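Local atomic coordinates of sister chromatid cohesion protein (Chaetomium thermophilum, PDB entry 5T8V), a protein that probably acts as a cohesin loader that binds chromatin, the chain here being the helical-repeat C-terminal part of Scc2. Residues 773-776 with 777-781; 789-792 with 793-797; 811-814 with 815-818. One frame throughout, in Å; residues are numbered along the deposited sequence.

Interaction 1 (773-776 with 777-781)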
ATOM      1  N   LEU A 773     -10.929 -16.000  33.726  1.00 69.62           N
ATOM      2  CA  LEU A 773     -11.969 -15.059  34.128  1.00 68.64           C
ATOM      3  C   LEU A 773     -11.361 -13.837  34.806  1.00 66.56           C
ATOM      4  O   LEU A 773     -11.730 -12.693  34.509  1.00 65.33           O
ATOM      5  CB  LEU A 773     -12.961 -15.756  35.060  1.00 69.62           C
ATOM      6  CG  LEU A 773     -14.223 -14.975  35.430  1.00 68.91           C
ATOM      7  CD1 LEU A 773     -15.230 -15.013  34.291  1.00 69.96           C
ATOM      8  CD2 LEU A 773     -14.830 -15.521  36.710  1.00 68.83           C
ATOM      9  N   SER A 774     -10.424 -14.067  35.729  1.00 63.86           N
ATOM     10  CA  SER A 774      -9.710 -12.963  36.362  1.00 62.61           C
ATOM     11  C   SER A 774      -9.119 -12.027  35.315  1.00 60.98           C
ATOM     12  O   SER A 774      -9.198 -10.799  35.445  1.00 59.93           O
ATOM     13  CB  SER A 774      -8.610 -13.506  37.275  1.00 63.43           C
ATOM     14  OG  SER A 774      -9.146 -14.393  38.244  1.00 64.68           O
ATOM     15  N   GLU A 775      -8.527 -12.592  34.261  1.00 61.42           N
ATOM     16  CA  GLU A 775      -7.966 -11.761  33.203  1.00 59.81           C
ATOM     17  C   GLU A 775      -9.057 -10.960  32.504  1.00 59.25           C
ATOM     18  O   GLU A 775      -8.866  -9.779  32.191  1.00 58.77           O
ATOM     19  CB  GLU A 775      -7.204 -12.629  32.200  1.00 59.29           C
ATOM     20  CG  GLU A 775      -6.234 -11.854  31.329  1.00 57.08           C
ATOM     21  CD  GLU A 775      -5.131 -11.196  32.133  1.00 56.68           C
ATOM     22  OE1 GLU A 775      -4.952 -11.564  33.313  1.00 57.55           O
ATOM     23  OE2 GLU A 775      -4.447 -10.304  31.588  1.00 56.16           O
ATOM     24  N   HIS A 776     -10.210 -11.581  32.254  1.00 45.86           N
ATOM     25  CA  HIS A 776     -11.330 -10.856  31.662  1.00 45.36           C
ATOM     26  C   HIS A 776     -11.697  -9.641  32.507  1.00 44.05           C
ATOM     27  O   HIS A 776     -11.700  -8.503  32.020  1.00 42.23           O
ATOM     28  CB  HIS A 776     -12.533 -11.788  31.505  1.00 47.17           C
ATOM     29  CG  HIS A 776     -12.529 -12.576  30.233  1.00 47.39           C
ATOM     30  ND1 HIS A 776     -13.378 -12.297  29.183  1.00 46.86           N
ATOM     31  CD2 HIS A 776     -11.783 -13.636  29.841  1.00 47.44           C
ATOM     32  CE1 HIS A 776     -13.154 -13.150  28.200  1.00 46.99           C
ATOM     33  NE2 HIS A 776     -12.191 -13.973  28.573  1.00 47.48           N
ATOM     34  N   VAL A 777     -12.000  -9.864  33.788  1.00 58.88           N
ATOM     35  CA  VAL A 777     -12.438  -8.766  34.648  1.00 58.07           C
ATOM     36  C   VAL A 777     -11.373  -7.676  34.706  1.00 55.44           C
ATOM     37  O   VAL A 777     -11.677  -6.482  34.593  1.00 54.10           O
ATOM     38  CB  VAL A 777     -12.799  -9.282  36.056  1.00 60.13           C
ATOM     39  CG1 VAL A 777     -11.666 -10.078  36.665  1.00 61.90           C
ATOM     40  CG2 VAL A 777     -13.174  -8.123  36.967  1.00 59.20           C
ATOM     41  N   ILE A 778     -10.109  -8.065  34.883  1.00 55.95           N
ATOM     42  CA  ILE A 778      -9.048  -7.065  34.977  1.00 53.40           C
ATOM     43  C   ILE A 778      -8.985  -6.246  33.695  1.00 51.94           C
ATOM     44  O   ILE A 778      -8.898  -5.014  33.728  1.00 51.19           O
ATOM     45  CB  ILE A 778      -7.698  -7.734  35.296  1.00 53.71           C
ATOM     46  CG1 ILE A 778      -7.748  -8.369  36.689  1.00 56.05           C
ATOM     47  CG2 ILE A 778      -6.564  -6.707  35.236  1.00 52.26           C
ATOM     48  CD1 ILE A 778      -6.517  -9.180  37.055  1.00 57.20           C
ATOM     49  N   LEU A 779      -9.039  -6.919  32.544  1.00 36.39           N
ATOM     50  CA  LEU A 779      -8.997  -6.207  31.271  1.00 35.59           C
ATOM     51  C   LEU A 779     -10.161  -5.233  31.148  1.00 35.64           C
ATOM     52  O   LEU A 779     -10.008  -4.137  30.594  1.00 34.96           O
ATOM     53  CB  LEU A 779      -9.009  -7.201  30.110  1.00 36.01           C
ATOM     54  CG  LEU A 779      -7.746  -8.044  29.911  1.00 35.85           C
ATOM     55  CD1 LEU A 779      -7.965  -9.051  28.795  1.00 36.61           C
ATOM     56  CD2 LEU A 779      -6.534  -7.175  29.611  1.00 34.59           C
ATOM     57  N   MET A 780     -11.333  -5.614  31.658  1.00 49.09           N
ATOM     58  CA  MET A 780     -12.470  -4.700  31.634  1.00 49.47           C
ATOM     59  C   MET A 780     -12.207  -3.482  32.510  1.00 47.64           C
ATOM     60  O   MET A 780     -12.410  -2.340  32.081  1.00 46.57           O
ATOM     61  CB  MET A 780     -13.734  -5.429  32.089  1.00 51.04           C
ATOM     62  CG  MET A 780     -14.148  -6.569  31.175  1.00 53.78           C
ATOM     63  SD  MET A 780     -15.703  -7.324  31.670  1.00 55.68           S
ATOM     64  CE  MET A 780     -16.852  -6.042  31.208  1.00 55.38           C
ATOM     65  N   VAL A 781     -11.745  -3.707  33.742  1.00 44.68           N
ATOM     66  CA  VAL A 781     -11.465  -2.596  34.649  1.00 43.17           C
ATOM     67  C   VAL A 781     -10.472  -1.634  34.011  1.00 42.08           C
ATOM     68  O   VAL A 781     -10.693  -0.417  33.977  1.00 41.46           O
ATOM     69  CB  VAL A 781     -10.951  -3.124  36.001  1.00 43.19           C
ATOM     70  CG1 VAL A 781     -10.560  -1.973  36.918  1.00 42.42           C
ATOM     71  CG2 VAL A 781     -12.011  -3.983  36.670  1.00 43.62           C
TER
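The opening turns of helix 773-786, one of the helices of the Scc2 HEAT-repeat array, are joined where Glu775 meets Leu779 one turn on. Their side chains cross obliquely, with Glu775 CG coming to 4.2 Å from Leu779 CD1. Leu779 has CG anti to its carbonyl carbon (chi1 -70°), which swings the branch back along the helix, so that its CG lies 3.1 Å from Glu775 O. Glu775 O also accepts Leu779 N at 2.9 Å. Two more i to i+4 bonds run alongside: Val777 N to Leu773 O and Met780 N to His776 O, both 2.9 Å. Met780 leans back in the same way, its CG 3.2 Å from His776 O. Beyond CG the Glu775 chain bends, and its OE1 forms a salt bridge with Arg723 of helix 723-735, while His776 ND1 makes a weak hydrogen bond to Trp756 O. The chemistry is therefore divided: carbonyls and amides hold the turns, aliphatic carbons pack beside the carbonyl oxygens, and the carboxylate is spent on the neighbouring helix, where its charge would probably be partly balanced by the arginine.

Interaction 2 (789-792 with 793-797)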
ATOM      1  N   VAL A 789     -15.756   5.467  28.248  1.00 46.08           N
ATOM      2  CA  VAL A 789     -16.417   4.299  27.678  1.00 46.87           C
ATOM      3  C   VAL A 789     -17.381   3.713  28.702  1.00 46.84           C
ATOM      4  O   VAL A 789     -17.400   2.500  28.931  1.00 47.54           O
ATOM      5  CB  VAL A 789     -15.386   3.248  27.228  1.00 46.66           C
ATOM      6  CG1 VAL A 789     -16.052   2.170  26.411  1.00 47.98           C
ATOM      7  CG2 VAL A 789     -14.270   3.890  26.405  1.00 46.86           C
ATOM      8  N   ALA A 790     -18.190   4.566  29.325  1.00 41.54           N
ATOM      9  CA  ALA A 790     -19.138   4.103  30.329  1.00 40.60           C
ATOM     10  C   ALA A 790     -20.505   3.861  29.701  1.00 42.57           C
ATOM     11  O   ALA A 790     -20.978   2.721  29.645  1.00 44.18           O
ATOM     12  CB  ALA A 790     -19.241   5.116  31.469  1.00 39.89           C
ATOM     13  N   ASN A 791     -21.144   4.931  29.224  1.00 63.17           N
ATOM     14  CA  ASN A 791     -22.444   4.801  28.577  1.00 65.89           C
ATOM     15  C   ASN A 791     -22.389   3.793  27.436  1.00 65.54           C
ATOM     16  O   ASN A 791     -23.327   3.008  27.234  1.00 66.42           O
ATOM     17  CB  ASN A 791     -22.899   6.170  28.067  1.00 68.98           C
ATOM     18  CG  ASN A 791     -24.186   6.101  27.272  1.00 73.04           C
ATOM     19  OD1 ASN A 791     -24.167   5.927  26.052  1.00 74.86           O
ATOM     20  ND2 ASN A 791     -25.315   6.243  27.958  1.00 73.27           N
ATOM     21  N   VAL A 792     -21.284   3.784  26.693  1.00 44.20           N
ATOM     22  CA  VAL A 792     -21.185   2.924  25.518  1.00 44.59           C
ATOM     23  C   VAL A 792     -21.227   1.461  25.933  1.00 44.27           C
ATOM     24  O   VAL A 792     -22.044   0.680  25.435  1.00 45.89           O
ATOM     25  CB  VAL A 792     -19.911   3.243  24.717  1.00 44.43           C
ATOM     26  CG1 VAL A 792     -19.977   2.579  23.365  1.00 45.58           C
ATOM     27  CG2 VAL A 792     -19.722   4.753  24.550  1.00 45.35           C
ATOM     28  N   LEU A 793     -20.345   1.066  26.856  1.00 42.44           N
ATOM     29  CA  LEU A 793     -20.352  -0.309  27.346  1.00 42.30           C
ATOM     30  C   LEU A 793     -21.714  -0.677  27.921  1.00 43.73           C
ATOM     31  O   LEU A 793     -22.179  -1.812  27.761  1.00 44.79           O
ATOM     32  CB  LEU A 793     -19.257  -0.503  28.395  1.00 40.37           C
ATOM     33  CG  LEU A 793     -19.252  -1.841  29.142  1.00 40.33           C
ATOM     34  CD1 LEU A 793     -19.317  -3.018  28.182  1.00 41.34           C
ATOM     35  CD2 LEU A 793     -18.013  -1.957  30.014  1.00 38.65           C
ATOM     36  N   ASP A 794     -22.370   0.270  28.593  1.00 60.65           N
ATOM     37  CA  ASP A 794     -23.723   0.024  29.077  1.00 63.48           C
ATOM     38  C   ASP A 794     -24.637  -0.397  27.932  1.00 65.07           C
ATOM     39  O   ASP A 794     -25.327  -1.420  28.015  1.00 66.08           O
ATOM     40  CB  ASP A 794     -24.267   1.272  29.773  1.00 65.80           C
ATOM     41  CG  ASP A 794     -25.727   1.138  30.157  1.00 68.83           C
ATOM     42  OD1 ASP A 794     -26.170   0.002  30.426  1.00 68.73           O
ATOM     43  OD2 ASP A 794     -26.431   2.169  30.189  1.00 71.35           O
ATOM     44  N   LYS A 795     -24.642   0.376  26.844  1.00 63.40           N
ATOM     45  CA  LYS A 795     -25.504   0.033  25.719  1.00 65.67           C
ATOM     46  C   LYS A 795     -25.055  -1.236  25.001  1.00 65.90           C
ATOM     47  O   LYS A 795     -25.878  -1.881  24.344  1.00 67.55           O
ATOM     48  CB  LYS A 795     -25.575   1.203  24.737  1.00 67.13           C
ATOM     49  CG  LYS A 795     -26.451   2.349  25.228  1.00 68.88           C
ATOM     50  CD  LYS A 795     -27.937   1.987  25.188  1.00 72.27           C
ATOM     51  CE  LYS A 795     -28.752   2.835  26.155  1.00 73.36           C
ATOM     52  NZ  LYS A 795     -28.529   2.444  27.579  1.00 71.24           N
ATOM     53  N   VAL A 796     -23.780  -1.613  25.109  1.00 49.25           N
ATOM     54  CA  VAL A 796     -23.346  -2.903  24.580  1.00 49.48           C
ATOM     55  C   VAL A 796     -23.953  -4.035  25.398  1.00 50.22           C
ATOM     56  O   VAL A 796     -24.489  -5.005  24.848  1.00 52.10           O
ATOM     57  CB  VAL A 796     -21.808  -2.991  24.558  1.00 47.13           C
ATOM     58  CG1 VAL A 796     -21.352  -4.360  24.058  1.00 47.41           C
ATOM     59  CG2 VAL A 796     -21.222  -1.896  23.683  1.00 46.60           C
ATOM     60  N   LEU A 797     -23.878  -3.927  26.727  1.00 55.82           N
ATOM     61  CA  LEU A 797     -24.451  -4.956  27.587  1.00 57.25           C
ATOM     62  C   LEU A 797     -25.961  -5.050  27.407  1.00 62.54           C
ATOM     63  O   LEU A 797     -26.530  -6.147  27.451  1.00 65.20           O
ATOM     64  CB  LEU A 797     -24.106  -4.670  29.050  1.00 53.85           C
ATOM     65  CG  LEU A 797     -22.729  -5.137  29.524  1.00 51.06           C
ATOM     66  CD1 LEU A 797     -22.411  -4.545  30.887  1.00 49.43           C
ATOM     67  CD2 LEU A 797     -22.665  -6.658  29.579  1.00 51.66           C
TER
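Leu793, Val792 and Asn791 carry most of this contact at the start of helix 791-801. Leu793 lays its CB 3.6 Å from Val789 O. From there the side chain leaves the turn: CG stands opposite the backbone N across the CA-CB bond (chi1 172°), which sends the isobutyl end off to Ile848 of helix 839-852. Val792 works mostly through its carbonyl. Val792 O accepts Val796 N at 2.9 Å, and the CG2 branch of Val796, the one beside its backbone N, comes back to 3.2 Å from that same oxygen. The side chain of Val792 packs on Val737. Asn791 O takes Lys795 N at 3.0 Å. Farther out along the side chains, Asn791 OD1 passes 4.3 Å from Lys795 CG, a loose contact with the aliphatic part of a doubly bent lysine chain. Lys795 NZ forms a salt bridge with Asp794 OD2 at 3.4 Å and is also bonded to Gln798 OE1. Asn791 and Lys795 lie on the exposed side, Leu793 and Val796 are buried, and Asp794 is buried beside helix 839-852. With helices 723-735 and 839-852 packed against it, this is the amphipathic start of a helix in a HEAT-type solenoid.

Interaction 3 (811-814 with 815-818)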
ATOM      1  N   SER A 811     -25.243 -15.956  27.154  1.00 96.94           N
ATOM      2  CA  SER A 811     -24.335 -14.879  27.532  1.00 92.53           C
ATOM      3  C   SER A 811     -24.773 -14.153  28.796  1.00 89.97           C
ATOM      4  O   SER A 811     -24.143 -13.156  29.168  1.00 87.71           O
ATOM      5  CB  SER A 811     -24.211 -13.874  26.384  1.00 92.37           C
ATOM      6  OG  SER A 811     -25.432 -13.182  26.180  1.00 93.84           O
ATOM      7  N   MET A 812     -25.832 -14.618  29.459  1.00 89.17           N
ATOM      8  CA  MET A 812     -26.300 -13.973  30.681  1.00 86.52           C
ATOM      9  C   MET A 812     -25.476 -14.412  31.884  1.00 85.00           C
ATOM     10  O   MET A 812     -24.975 -13.576  32.646  1.00 83.89           O
ATOM     11  CB  MET A 812     -27.780 -14.297  30.898  1.00 88.28           C
ATOM     12  CG  MET A 812     -28.429 -13.584  32.077  1.00 86.98           C
ATOM     13  SD  MET A 812     -28.805 -11.853  31.746  1.00 86.03           S
ATOM     14  CE  MET A 812     -29.762 -11.439  33.202  1.00 86.88           C
ATOM     15  N   GLU A 813     -25.319 -15.724  32.068  1.00107.91           N
ATOM     16  CA  GLU A 813     -24.629 -16.230  33.246  1.00107.69           C
ATOM     17  C   GLU A 813     -23.124 -16.003  33.181  1.00105.23           C
ATOM     18  O   GLU A 813     -22.459 -16.063  34.221  1.00104.26           O
ATOM     19  CB  GLU A 813     -24.946 -17.714  33.429  1.00111.20           C
ATOM     20  CG  GLU A 813     -26.345 -17.953  33.978  1.00114.28           C
ATOM     21  CD  GLU A 813     -26.852 -19.359  33.732  1.00118.57           C
ATOM     22  OE1 GLU A 813     -26.089 -20.317  33.969  1.00119.89           O
ATOM     23  OE2 GLU A 813     -28.015 -19.503  33.299  1.00120.79           O
ATOM     24  N   VAL A 814     -22.570 -15.740  31.995  1.00 94.41           N
ATOM     25  CA  VAL A 814     -21.167 -15.344  31.923  1.00 90.76           C
ATOM     26  C   VAL A 814     -20.990 -13.945  32.497  1.00 87.01           C
ATOM     27  O   VAL A 814     -19.982 -13.649  33.151  1.00 85.84           O
ATOM     28  CB  VAL A 814     -20.646 -15.440  30.475  1.00 91.59           C
ATOM     29  CG1 VAL A 814     -21.059 -14.222  29.646  1.00 90.24           C
ATOM     30  CG2 VAL A 814     -19.133 -15.614  30.466  1.00 90.51           C
ATOM     31  N   CYS A 815     -21.966 -13.063  32.265  1.00 51.28           N
ATOM     32  CA  CYS A 815     -21.964 -11.767  32.934  1.00 49.43           C
ATOM     33  C   CYS A 815     -22.247 -11.927  34.421  1.00 49.46           C
ATOM     34  O   CYS A 815     -21.694 -11.193  35.248  1.00 47.75           O
ATOM     35  CB  CYS A 815     -22.992 -10.837  32.292  1.00 49.83           C
ATOM     36  SG  CYS A 815     -22.604 -10.342  30.600  1.00 49.59           S
ATOM     37  N   ARG A 816     -23.105 -12.883  34.783  1.00 70.85           N
ATOM     38  CA  ARG A 816     -23.359 -13.133  36.197  1.00 69.24           C
ATOM     39  C   ARG A 816     -22.078 -13.535  36.916  1.00 67.30           C
ATOM     40  O   ARG A 816     -21.802 -13.053  38.021  1.00 67.06           O
ATOM     41  CB  ARG A 816     -24.429 -14.214  36.361  1.00 71.40           C
ATOM     42  CG  ARG A 816     -24.649 -14.648  37.805  1.00 70.33           C
ATOM     43  CD  ARG A 816     -25.910 -15.483  37.973  1.00 71.78           C
ATOM     44  NE  ARG A 816     -27.128 -14.687  37.801  1.00 70.73           N
ATOM     45  CZ  ARG A 816     -27.994 -14.803  36.795  1.00 71.08           C
ATOM     46  NH1 ARG A 816     -27.813 -15.701  35.835  1.00 72.34           N
ATOM     47  NH2 ARG A 816     -29.061 -14.016  36.755  1.00 70.81           N
ATOM     48  N   LYS A 817     -21.279 -14.411  36.305  1.00 79.17           N
ATOM     49  CA  LYS A 817     -20.035 -14.840  36.932  1.00 79.23           C
ATOM     50  C   LYS A 817     -18.920 -13.814  36.782  1.00 75.12           C
ATOM     51  O   LYS A 817     -17.981 -13.822  37.585  1.00 74.52           O
ATOM     52  CB  LYS A 817     -19.593 -16.188  36.358  1.00 82.96           C
ATOM     53  CG  LYS A 817     -20.512 -17.338  36.759  1.00 87.75           C
ATOM     54  CD  LYS A 817     -19.815 -18.692  36.690  1.00 89.52           C
ATOM     55  CE  LYS A 817     -19.800 -19.258  35.279  1.00 90.01           C
ATOM     56  NZ  LYS A 817     -21.164 -19.633  34.808  1.00 91.80           N
ATOM     57  N   LEU A 818     -18.998 -12.935  35.781  1.00 63.23           N
ATOM     58  CA  LEU A 818     -18.085 -11.797  35.731  1.00 59.55           C
ATOM     59  C   LEU A 818     -18.330 -10.864  36.910  1.00 59.17           C
ATOM     60  O   LEU A 818     -17.407 -10.550  37.671  1.00 58.52           O
ATOM     61  CB  LEU A 818     -18.246 -11.046  34.408  1.00 56.62           C
ATOM     62  CG  LEU A 818     -17.488 -11.602  33.202  1.00 54.87           C
ATOM     63  CD1 LEU A 818     -17.961 -10.926  31.926  1.00 53.75           C
ATOM     64  CD2 LEU A 818     -15.986 -11.417  33.371  1.00 53.72           C
TER
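Different first torsions bring Glu813 and Arg816 alongside each other: the glutamate turns CG anti to its carbonyl carbon (chi1 -75°), whereas the arginine sets CG anti to its backbone N and runs out before bending at chi3. The two chains then lie side by side and point the same way. Contact is made by the methylene and not by the carboxylate, since Glu813 CG sits 3.3 Å from Arg816 NH1, at the edge of the guanidinium and in its plane. The charged ends stay apart, Glu813 OE2 being 4.6 Å from Arg816 NH1, with the two flat groups turned 46° to each other. Met812 CG approaches NH1 obliquely, and the other terminal nitrogen, NH2, reaches a weak hydrogen bond with Ser855 O.

Along the backbone, helix 808-824 supplies three bonds of 2.9 Å each: Arg816 N to Met812 O, Lys817 N to Glu813 O, and Leu818 N to Val814 O. Lys817 also folds its CG to 3.4 Å from Glu813 O. On the side facing helices 773-786 and 791-801, Leu818 and Cys815 are buried: Leu818 leans back so that its CG is 3.2 Å from Val814 O, and Cys815 presents SG to Val814 CG1 at 4.3 Å before packing on Leu797 of helix 791-801.

With its carboxylate near Arg816 but beyond bridging distance, and Lys817 NZ farther off, Glu813 would feel both positive charges only through space. The attraction may favour its ionised form without fixing its orientation; the backbone bonds hold these turns, while Cys815 and Leu818 join the helix to its neighbours.

All three contacts are local turns of consecutive helices in one stretch of the solenoid. Interaction 1 has one exposed residue among those that touch, interaction 3 two and interaction 2 three, although interaction 2 also has four buried. Interactions 1 and 3 touch directly: Leu773 CD1 and His776 CB pack on Leu818 CD2, so helices 773-786 and 808-824 share an apolar seam. Interaction 2 meets interaction 3 through Leu797 CD2 and Cys815 SG. Helix 839-852 receives side chains from interactions 1 and 2. Interaction 1 sends its carboxylate to another helix, interaction 2 pairs an exposed lysine with a buried aspartate next to it in the chain, and interaction 3 leaves opposite charges close but unbridged.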